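Local coordinates for putative MCP-type signal transduction protein (Campylobacter jejuni subsp. jejuni serotype O:2, PDB 4WY9), which probably senses chemical signals in the periplasm as the tandem-PAS sensory domain of the chemoreceptor Tlp1, for relay to the chemotaxis machinery, at residues A[39-44]-A[64-69]; A[118-123]-A[157-162]; A[139-144]-A[169-174]; A[241-246]-A[255-260]. All blocks are in the same frame, centred on the assembly; numbering follows the deposited sequence.

Contact 1: residues A[39-44]-A[64-69]; sequences KSISGT and NIITNT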
# COMPACT_ATOMS: atom_id res chain seq x y z
N LYS A 39 -2.65 12.78 5.69
CA LYS A 39 -2.62 13.54 6.95
C LYS A 39 -3.11 14.95 6.76
O LYS A 39 -3.81 15.49 7.61
CB LYS A 39 -1.20 13.57 7.55
CG LYS A 39 -0.78 12.29 8.24
CD LYS A 39 0.66 12.43 8.76
CE LYS A 39 0.99 11.32 9.69
NZ LYS A 39 0.26 11.38 11.01
N SER A 40 -2.77 15.55 5.63
CA SER A 40 -3.20 16.93 5.35
C SER A 40 -4.72 16.96 5.32
O SER A 40 -5.36 17.79 6.00
CB SER A 40 -2.60 17.43 4.03
OG SER A 40 -3.06 18.74 3.73
N ILE A 41 -5.33 16.08 4.54
CA ILE A 41 -6.77 16.11 4.34
C ILE A 41 -7.49 15.69 5.63
O ILE A 41 -8.51 16.27 6.00
CB ILE A 41 -7.24 15.29 3.14
CG1 ILE A 41 -8.75 15.32 3.01
CG2 ILE A 41 -6.77 13.91 3.21
CD1 ILE A 41 -9.24 15.10 1.62
N SER A 42 -6.95 14.71 6.37
CA SER A 42 -7.58 14.32 7.62
C SER A 42 -7.57 15.51 8.60
O SER A 42 -8.53 15.73 9.33
CB SER A 42 -6.93 13.08 8.24
OG SER A 42 -5.61 13.35 8.68
N GLY A 43 -6.49 16.28 8.62
CA GLY A 43 -6.43 17.43 9.49
C GLY A 43 -7.49 18.46 9.14
O GLY A 43 -8.21 18.99 10.01
N THR A 44 -7.61 18.75 7.86
CA THR A 44 -8.57 19.74 7.39
C THR A 44 -10.00 19.26 7.64
O THR A 44 -10.86 20.06 8.08
CB THR A 44 -8.34 20.05 5.89
OG1 THR A 44 -7.00 20.58 5.74
CG2 THR A 44 -9.33 21.03 5.38
N ASN A 64 -14.52 19.80 -2.37
CA ASN A 64 -13.42 20.62 -2.84
C ASN A 64 -12.16 20.30 -2.10
O ASN A 64 -11.08 20.31 -2.69
CB ASN A 64 -13.77 22.09 -2.69
CG ASN A 64 -14.86 22.51 -3.60
OD1 ASN A 64 -15.18 21.83 -4.60
ND2 ASN A 64 -15.46 23.62 -3.29
N ILE A 65 -12.26 19.99 -0.80
CA ILE A 65 -11.07 19.58 -0.03
C ILE A 65 -10.48 18.29 -0.59
O ILE A 65 -9.25 18.17 -0.75
CB ILE A 65 -11.43 19.42 1.46
CG1 ILE A 65 -11.71 20.79 2.07
CG2 ILE A 65 -10.36 18.66 2.21
CD1 ILE A 65 -12.38 20.70 3.42
N ILE A 66 -11.33 17.33 -0.94
CA ILE A 66 -10.84 16.10 -1.52
C ILE A 66 -10.22 16.31 -2.89
O ILE A 66 -9.07 15.87 -3.14
CB ILE A 66 -11.98 15.04 -1.66
CG1 ILE A 66 -12.56 14.70 -0.29
CG2 ILE A 66 -11.49 13.79 -2.34
CD1 ILE A 66 -13.86 13.89 -0.38
N THR A 67 -10.92 16.99 -3.78
CA THR A 67 -10.43 17.09 -5.14
C THR A 67 -9.21 17.99 -5.24
O THR A 67 -8.32 17.73 -6.04
CB THR A 67 -11.52 17.55 -6.13
OG1 THR A 67 -12.01 18.83 -5.75
CG2 THR A 67 -12.69 16.62 -6.13
N ASN A 68 -9.12 19.03 -4.41
CA ASN A 68 -7.96 19.88 -4.37
C ASN A 68 -6.73 19.12 -3.85
O ASN A 68 -5.61 19.39 -4.29
CB ASN A 68 -8.22 21.14 -3.54
CG ASN A 68 -9.14 22.15 -4.24
OD1 ASN A 68 -9.25 22.16 -5.46
ND2 ASN A 68 -9.81 23.00 -3.45
N THR A 69 -6.91 18.24 -2.90
CA THR A 69 -5.83 17.51 -2.27
C THR A 69 -5.28 16.47 -3.19
O THR A 69 -4.08 16.24 -3.23
CB THR A 69 -6.29 16.82 -0.96
OG1 THR A 69 -6.78 17.76 0.00
CG2 THR A 69 -5.16 15.99 -0.33
O HOH W 1 -4.90 18.63 1.81
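Ile41 reaches across from helix 8-51 and sets its CD1 methyl between Ile65 and Ile66 of helix 59-70. CD1 lies 3.8 Å from Ile65 CG2 and 3.7 Å from the CA of Ile66. Chi1 of 178° sends the ethyl branch there, with CG1 anti to the backbone N. This is the tight, inner part of the contact. Ile183 of strand 179-188 lies against Ile41, and Met106 and Tyr108 of strand 104-110 lie against Ile66. The long N-terminal helix 8-51 and helix 59-70, nearly antiparallel here, pack on the sheet of what is probably the membrane-distal domain, as in tandem PAS (dCache) sensors.

The outer edge has a single methyl touch, Thr44 CG2 to Ile65 CD1 at 3.6 Å. The loose, solvent side is at Ser40 and Thr69. In one of two Ser40 conformers a water lies 2.7 Å from Ser40 OG and donates to Thr69 OG1 at 2.8 Å. Thr69 OG1 gives its own proton to Ile65 O at 2.6 Å, and its oxygen can accept a hydrogen bond from the water. The direct contact is methyl packing, with a probably partial water bridge at the rim.

Contact 2: residues A[118-123]-A[157-162]; sequences GIKAIQ and NLEGQD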
# COMPACT_ATOMS: atom_id res chain seq x y z
N GLY A 118 -5.93 14.90 -12.27
CA GLY A 118 -7.32 15.20 -11.90
C GLY A 118 -8.06 13.96 -11.45
O GLY A 118 -7.72 12.86 -11.91
N ILE A 119 -9.05 14.12 -10.56
CA ILE A 119 -9.84 12.97 -10.10
C ILE A 119 -11.31 13.16 -10.30
O ILE A 119 -11.82 14.29 -10.35
CB ILE A 119 -9.57 12.60 -8.64
CG1 ILE A 119 -10.11 13.67 -7.69
CG2 ILE A 119 -8.06 12.34 -8.43
CD1 ILE A 119 -9.84 13.36 -6.23
N LYS A 120 -12.03 12.05 -10.43
CA LYS A 120 -13.47 12.07 -10.64
C LYS A 120 -14.14 11.05 -9.77
O LYS A 120 -13.57 10.01 -9.45
CB LYS A 120 -13.81 11.75 -12.11
CG LYS A 120 -13.19 10.43 -12.57
CD LYS A 120 -14.00 9.81 -13.72
CE LYS A 120 -13.26 8.65 -14.38
NZ LYS A 120 -12.47 7.87 -13.40
N ALA A 121 -15.36 11.37 -9.35
CA ALA A 121 -16.14 10.44 -8.53
C ALA A 121 -16.53 9.23 -9.38
O ALA A 121 -16.90 9.36 -10.55
CB ALA A 121 -17.37 11.09 -7.96
N ILE A 122 -16.43 8.05 -8.76
CA ILE A 122 -16.92 6.82 -9.36
C ILE A 122 -17.83 6.13 -8.38
O ILE A 122 -17.91 6.52 -7.21
CB ILE A 122 -15.76 5.87 -9.73
CG1 ILE A 122 -14.93 5.49 -8.48
CG2 ILE A 122 -14.86 6.50 -10.79
CD1 ILE A 122 -14.04 4.29 -8.68
N GLN A 123 -18.54 5.11 -8.85
CA GLN A 123 -19.50 4.44 -7.99
C GLN A 123 -18.82 3.82 -6.77
O GLN A 123 -17.93 2.99 -6.92
CB GLN A 123 -20.28 3.37 -8.75
CG GLN A 123 -21.30 2.63 -7.90
CD GLN A 123 -22.37 3.54 -7.39
OE1 GLN A 123 -23.10 4.15 -8.17
NE2 GLN A 123 -22.49 3.62 -6.09
N ASN A 157 -11.45 -4.63 -6.26
CA ASN A 157 -12.11 -4.47 -7.54
C ASN A 157 -13.09 -3.33 -7.40
O ASN A 157 -14.18 -3.50 -6.85
CB ASN A 157 -12.80 -5.76 -7.99
CG ASN A 157 -13.32 -5.66 -9.40
OD1 ASN A 157 -13.80 -4.60 -9.83
ND2 ASN A 157 -13.17 -6.73 -10.16
N LEU A 158 -12.73 -2.17 -7.93
CA LEU A 158 -13.56 -0.96 -7.77
C LEU A 158 -14.19 -0.49 -9.06
O LEU A 158 -15.20 0.22 -9.03
CB LEU A 158 -12.74 0.15 -7.17
CG LEU A 158 -12.17 -0.13 -5.78
CD1 LEU A 158 -11.26 1.00 -5.37
CD2 LEU A 158 -13.28 -0.32 -4.77
N GLU A 159 -13.62 -0.88 -10.21
CA GLU A 159 -14.12 -0.41 -11.50
C GLU A 159 -14.37 -1.54 -12.50
O GLU A 159 -14.71 -1.28 -13.64
CB GLU A 159 -13.15 0.59 -12.12
CG GLU A 159 -12.93 1.84 -11.29
CD GLU A 159 -11.91 2.75 -11.93
OE1 GLU A 159 -10.73 2.36 -12.00
OE2 GLU A 159 -12.32 3.86 -12.36
N GLY A 160 -14.34 -2.77 -12.04
CA GLY A 160 -14.63 -3.92 -12.88
C GLY A 160 -13.53 -4.95 -12.96
O GLY A 160 -13.81 -6.15 -13.09
N GLN A 161 -12.28 -4.51 -12.81
CA GLN A 161 -11.15 -5.43 -12.90
C GLN A 161 -10.43 -5.52 -11.58
O GLN A 161 -10.26 -4.55 -10.89
CB GLN A 161 -10.17 -5.03 -13.98
CG GLN A 161 -10.78 -4.66 -15.34
CD GLN A 161 -9.94 -3.61 -16.08
OE1 GLN A 161 -9.09 -2.91 -15.48
NE2 GLN A 161 -10.17 -3.50 -17.40
N ASP A 162 -9.97 -6.72 -11.25
CA ASP A 162 -9.21 -6.95 -10.03
C ASP A 162 -7.85 -6.28 -10.09
O ASP A 162 -7.23 -6.20 -11.14
CB ASP A 162 -8.97 -8.45 -9.82
CG ASP A 162 -10.23 -9.22 -9.47
OD1 ASP A 162 -11.27 -8.61 -9.15
OD2 ASP A 162 -10.13 -10.47 -9.47
O HOH W 2 -16.51 0.68 -6.49
O HOH W 3 -16.97 2.06 -9.53
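Ile122 and Glu159 make the first shell of this contact. The CD1 methyl of Ile122 rests on the aliphatic CG of Glu159 at 3.7 Å, and the two side chains cross at about a right angle. The carboxylate lies next to the other branch, with Glu159 OE2 4.0 Å from Ile122 CG2. Lys120 stands on the same side of the strand. Its NZ is 4.1 Å from Glu159 OE2, too far for a salt bridge, although the opposite charges probably attract. Lys120 NZ is hydrogen-bonded to Asp110 O.

Two waters form the polar part. Each lies within hydrogen-bonding distance of both Gln123 O and Leu158 O, the shortest being 2.6 Å from water 3 to Leu158 O. The two carbonyls face each other with water between them.

Further out, the 157-162 turn holds its own shape. Asn157 OD1 accepts from Gly160 N at 2.9 Å, in the carbonyl plane, which makes an Asx motif. The ND2 of Asn157 bonds Asp162 OD1 at 2.9 Å, and also meets Gly160 O from above the carbonyl plane. Glu127 OE1 accepts from Asn157 N. Phe78 of strand 78-83 packs on Ile122, Leu158 and Glu159, and joins the turn to the sheet.

The turn connects strands 154-156 and 163-173 of the first PDC sensor domain, while strand 119-122 pairs with strand 104-110. With no direct hydrogen bond between the segments, the direct contact consists of one apolar touch and shared waters, with a charge attraction that is probably weak.

Contact 3: residues A[139-144]-A[169-174]; sequences KKAKYG and AIPIFD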
# COMPACT_ATOMS: atom_id res chain seq x y z
N LYS A 139 -13.16 0.64 15.28
CA LYS A 139 -13.09 -0.06 16.56
C LYS A 139 -12.11 0.57 17.55
O LYS A 139 -12.37 0.55 18.75
CB LYS A 139 -12.73 -1.55 16.29
CG LYS A 139 -12.52 -2.41 17.54
CD LYS A 139 -13.84 -2.74 18.17
CE LYS A 139 -13.68 -3.47 19.51
NZ LYS A 139 -13.01 -2.59 20.52
N LYS A 140 -10.96 1.06 17.06
CA LYS A 140 -9.83 1.38 17.92
C LYS A 140 -9.39 2.83 17.96
O LYS A 140 -8.70 3.24 18.90
CB LYS A 140 -8.61 0.53 17.51
CG LYS A 140 -8.89 -0.94 17.41
CD LYS A 140 -7.65 -1.75 17.24
CE LYS A 140 -6.87 -1.42 16.03
NZ LYS A 140 -5.75 -2.43 15.90
N ALA A 141 -9.73 3.61 16.95
CA ALA A 141 -9.18 4.95 16.86
C ALA A 141 -9.69 5.84 17.98
O ALA A 141 -10.88 5.81 18.31
CB ALA A 141 -9.46 5.58 15.50
N LYS A 142 -8.79 6.64 18.54
CA LYS A 142 -9.11 7.57 19.63
C LYS A 142 -8.57 8.94 19.32
O LYS A 142 -7.46 9.08 18.80
CB LYS A 142 -8.52 7.07 20.94
CG LYS A 142 -9.11 5.75 21.38
CD LYS A 142 -8.38 5.14 22.54
CE LYS A 142 -8.94 3.76 22.84
NZ LYS A 142 -8.68 2.81 21.72
N TYR A 143 -9.35 9.98 19.61
CA TYR A 143 -8.92 11.33 19.36
C TYR A 143 -7.67 11.66 20.15
O TYR A 143 -7.56 11.31 21.33
CB TYR A 143 -10.01 12.32 19.68
CG TYR A 143 -9.65 13.75 19.31
CD1 TYR A 143 -9.43 14.10 18.00
CD2 TYR A 143 -9.51 14.75 20.28
CE1 TYR A 143 -9.12 15.38 17.63
CE2 TYR A 143 -9.19 16.05 19.91
CZ TYR A 143 -9.00 16.36 18.58
OH TYR A 143 -8.66 17.64 18.21
N GLY A 144 -6.72 12.30 19.48
CA GLY A 144 -5.47 12.64 20.09
C GLY A 144 -4.33 11.75 19.63
O GLY A 144 -3.19 12.08 19.86
N ALA A 169 -5.17 4.81 5.66
CA ALA A 169 -6.38 5.51 6.12
C ALA A 169 -6.22 6.14 7.48
O ALA A 169 -5.42 5.69 8.32
CB ALA A 169 -7.56 4.53 6.12
N ILE A 170 -6.99 7.21 7.71
CA ILE A 170 -6.94 7.98 8.94
C ILE A 170 -8.36 8.35 9.37
O ILE A 170 -9.19 8.71 8.51
CB ILE A 170 -6.10 9.26 8.76
CG1 ILE A 170 -4.69 8.92 8.27
CG2 ILE A 170 -6.03 10.10 10.01
CD1 ILE A 170 -3.84 10.14 7.98
N PRO A 171 -8.67 8.26 10.67
CA PRO A 171 -10.00 8.71 11.18
C PRO A 171 -10.21 10.19 11.06
O PRO A 171 -9.24 10.96 11.09
CB PRO A 171 -9.97 8.30 12.65
CG PRO A 171 -8.51 8.28 12.99
CD PRO A 171 -7.84 7.73 11.75
N ILE A 172 -11.48 10.57 10.93
CA ILE A 172 -12.02 11.93 11.05
C ILE A 172 -12.80 12.00 12.35
O ILE A 172 -13.50 11.05 12.68
CB ILE A 172 -12.91 12.29 9.84
CG1 ILE A 172 -12.16 12.05 8.53
CG2 ILE A 172 -13.37 13.74 9.95
CD1 ILE A 172 -10.88 12.84 8.41
N PHE A 173 -12.67 13.11 13.08
CA PHE A 173 -13.38 13.26 14.35
C PHE A 173 -14.27 14.49 14.40
O PHE A 173 -13.99 15.49 13.70
CB PHE A 173 -12.37 13.37 15.51
CG PHE A 173 -11.45 12.18 15.65
CD1 PHE A 173 -10.23 12.14 14.98
CD2 PHE A 173 -11.76 11.13 16.48
CE1 PHE A 173 -9.38 11.07 15.12
CE2 PHE A 173 -10.91 10.04 16.60
CZ PHE A 173 -9.72 10.02 15.95
N ASP A 174 -15.29 14.43 15.25
CA ASP A 174 -16.10 15.61 15.54
C ASP A 174 -15.69 16.23 16.89
O ASP A 174 -14.74 15.80 17.51
CB ASP A 174 -17.56 15.27 15.47
CG ASP A 174 -18.02 14.27 16.52
OD1 ASP A 174 -17.30 14.01 17.49
OD2 ASP A 174 -19.20 13.81 16.45
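Tyr143 and Phe173 meet edge to face. The edge of the Tyr143 ring points at the face of Phe173, with centroids 5.2 Å apart and planes at 66°. Tyr143 CD1 is the ring atom that touches. It sits 3.6 Å from Phe173 CG, over the face but toward the rim. The backbone of Tyr143 uses the same ring. Its N lies 3.4 Å from Phe173 CE2, and its CA lies 3.9 Å from the Phe173 centroid, only 24° off the normal, as a CH-pi contact. Chi1 of -174° puts the tyrosine ring anti to its own backbone N and carries it out over the phenylalanine.

Phe173 ends strand 163-173, an inner strand of the antiparallel sheet in the first PDC sensor domain. The 139-144 segment leaves helix 132-140 at Ala141 and runs over this strand as a loop. Phe173 N is bound to Thr46 OG1 of the long helix 8-51, and Val179 of the neighbouring strand also touches the phenylalanine.

Nearer the helix, Ala141 CB rests on the ring of Pro171, 3.8 Å from CG. Ile137 of helix 132-140 packs on the same proline. Lys142 points away from the strand, and its NZ folds back to Lys140 O at 2.9 Å.

Contact 4: residues A[241-246]-A[255-260]; sequences QETYKA and FNYIAS. With ACT (acetate ion), chain B.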
# COMPACT_ATOMS: atom_id res chain seq x y z
N GLN A 241 14.95 -20.09 5.32
CA GLN A 241 14.52 -19.62 6.61
C GLN A 241 15.35 -18.48 7.19
O GLN A 241 14.82 -17.63 7.91
CB GLN A 241 14.48 -20.79 7.59
CG GLN A 241 13.51 -21.88 7.21
CD GLN A 241 12.09 -21.40 7.08
OE1 GLN A 241 11.63 -20.57 7.87
NE2 GLN A 241 11.39 -21.90 6.10
N GLU A 242 16.65 -18.45 6.91
CA GLU A 242 17.49 -17.37 7.41
C GLU A 242 17.00 -16.03 6.86
O GLU A 242 16.97 -15.01 7.58
CB GLU A 242 18.94 -17.58 7.03
CG GLU A 242 19.85 -16.58 7.69
CD GLU A 242 21.32 -16.80 7.37
OE1 GLU A 242 21.61 -17.67 6.50
OE2 GLU A 242 22.16 -16.09 7.96
N THR A 243 16.65 -16.02 5.59
CA THR A 243 16.15 -14.80 4.94
C THR A 243 14.83 -14.39 5.58
O THR A 243 14.59 -13.19 5.83
CB THR A 243 16.01 -15.02 3.43
OG1 THR A 243 17.31 -15.31 2.89
CG2 THR A 243 15.43 -13.84 2.75
N TYR A 244 13.95 -15.36 5.83
CA TYR A 244 12.66 -15.04 6.43
C TYR A 244 12.80 -14.44 7.82
O TYR A 244 12.00 -13.59 8.23
CB TYR A 244 11.76 -16.29 6.52
CG TYR A 244 11.45 -16.92 5.21
CD1 TYR A 244 11.57 -16.21 4.02
CD2 TYR A 244 11.03 -18.25 5.14
CE1 TYR A 244 11.27 -16.79 2.82
CE2 TYR A 244 10.73 -18.83 3.95
CZ TYR A 244 10.87 -18.11 2.78
OH TYR A 244 10.60 -18.68 1.58
N LYS A 245 13.80 -14.91 8.57
CA LYS A 245 14.03 -14.36 9.89
C LYS A 245 14.40 -12.86 9.80
O LYS A 245 13.91 -12.06 10.59
CB LYS A 245 15.15 -15.12 10.63
CG LYS A 245 14.66 -16.22 11.52
CD LYS A 245 15.44 -16.30 12.81
CE LYS A 245 16.90 -16.64 12.56
NZ LYS A 245 17.59 -17.01 13.83
N ALA A 246 15.23 -12.51 8.84
CA ALA A 246 15.59 -11.11 8.64
C ALA A 246 14.39 -10.25 8.31
O ALA A 246 14.23 -9.14 8.82
CB ALA A 246 16.65 -10.97 7.52
N PHE A 255 22.02 -13.01 2.12
CA PHE A 255 21.96 -14.38 2.56
C PHE A 255 22.07 -15.37 1.42
O PHE A 255 21.70 -15.07 0.29
CB PHE A 255 20.62 -14.62 3.31
CG PHE A 255 20.37 -13.65 4.39
CD1 PHE A 255 20.96 -13.77 5.61
CD2 PHE A 255 19.56 -12.55 4.16
CE1 PHE A 255 20.77 -12.86 6.62
CE2 PHE A 255 19.34 -11.61 5.16
CZ PHE A 255 19.93 -11.77 6.39
N ASN A 256 22.52 -16.57 1.74
CA ASN A 256 22.27 -17.71 0.89
C ASN A 256 20.79 -18.04 0.98
O ASN A 256 20.22 -18.04 2.08
CB ASN A 256 23.13 -18.90 1.31
CG ASN A 256 24.60 -18.77 0.87
OD1 ASN A 256 25.13 -17.68 0.62
ND2 ASN A 256 25.27 -19.86 0.84
N TYR A 257 20.16 -18.33 -0.14
CA TYR A 257 18.71 -18.47 -0.20
C TYR A 257 18.30 -19.42 -1.30
O TYR A 257 18.73 -19.28 -2.41
CB TYR A 257 18.10 -17.08 -0.46
CG TYR A 257 16.59 -17.04 -0.63
CD1 TYR A 257 15.75 -17.14 0.47
CD2 TYR A 257 16.01 -16.87 -1.89
CE1 TYR A 257 14.39 -17.09 0.33
CE2 TYR A 257 14.63 -16.81 -2.03
CZ TYR A 257 13.83 -16.94 -0.93
OH TYR A 257 12.47 -16.92 -1.05
N ILE A 258 17.43 -20.36 -0.98
CA ILE A 258 16.87 -21.25 -1.97
C ILE A 258 15.46 -20.77 -2.30
O ILE A 258 14.58 -20.81 -1.44
CB ILE A 258 16.85 -22.71 -1.52
CG1 ILE A 258 18.28 -23.18 -1.23
CG2 ILE A 258 16.17 -23.57 -2.57
CD1 ILE A 258 18.35 -24.60 -0.76
N ALA A 259 15.28 -20.30 -3.53
CA ALA A 259 14.05 -19.64 -3.94
C ALA A 259 12.92 -20.63 -4.19
O ALA A 259 13.15 -21.83 -4.26
CB ALA A 259 14.28 -18.82 -5.18
N SER A 260 11.70 -20.12 -4.32
CA SER A 260 10.53 -20.95 -4.49
C SER A 260 10.58 -21.73 -5.81
O SER A 260 9.91 -22.76 -5.94
CB SER A 260 9.25 -20.09 -4.45
OG SER A 260 9.23 -19.17 -5.51
C ACT B . 10.97 -16.48 -4.08
O ACT B . 10.17 -16.81 -5.01
OXT ACT B . 11.56 -17.41 -3.45
CH3 ACT B . 11.16 -15.06 -3.71
O HOH W 4 23.38 -16.98 4.47
O HOH W 5 20.80 -19.59 4.46
O HOH W 6 17.92 -17.98 3.56
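Helix 241-249 packs across strand 253-258, the edge strand of the five-stranded antiparallel sheet in the second half of the chain. Phe255 carries most of the contact. Its ring lies under the helix, with the CA of Thr243 and the carbonyl O of Glu242 over one face. Ala246 CB meets CZ at 3.6 Å. The extended Glu242 chain crosses the ring obliquely, its OE2 3.5 Å from Phe255 CD1, with carboxylate and ring planes 57° apart. Its CG is anti to the backbone N (chi1 -172°), which sends the chain down toward the strand.

Thr243 wedges between the two aromatic residues. Its OG1 is 3.4 Å from Phe255 CB and also close to Tyr257 CD1. Tyr244 and Tyr257 cross at about a right angle, with CE1 of Tyr244 at the edge of the Tyr257 ring. Tyr244 OH bonds Asn235 O.

This helix-on-sheet packing belongs to what is probably the membrane-proximal domain of the tandem-PAS pair. Waters fill the polar seam: one accepts from Asn256 N and donates to Glu242 OE1, a second lies between Glu242 OE1 and Asn256 O, and a third accepts from Thr243 N and reaches Asn256 O.

At the strand's end an acetate ion, probably from the crystallisation liquor, is bound. Tyr257 OH donates to its OXT at 2.6 Å, and Ser260 N gives OXT a second bond at 2.8 Å. Ser260 OG donates to the other oxygen, O, at 2.6 Å. His221 NE2 also bonds the ion.

Contacts 2 and 3 lie within the first sensor domain, and contact 1 packs helix 8-51 against a helix of it. Contact 4 is on the far side of the molecule from contacts 1 and 2, and about 38 Å from contact 3 between centres. Contact 1 touches both neighbours: Thr67 CA meets Ile119 CD1 of contact 2 at 3.9 Å, and Ser42 of helix 8-51 packs on strand 163-173 of contact 3. Contacts 2 and 3 reach the same sheet without touching. Contact 2 is a surface contact, while the other three are partly buried. Contact 1 is mainly aliphatic, contact 3 aromatic. Contact 2 pairs an aliphatic touch with waters and near charges. Contact 4 mixes aromatic packing with waters and an anion.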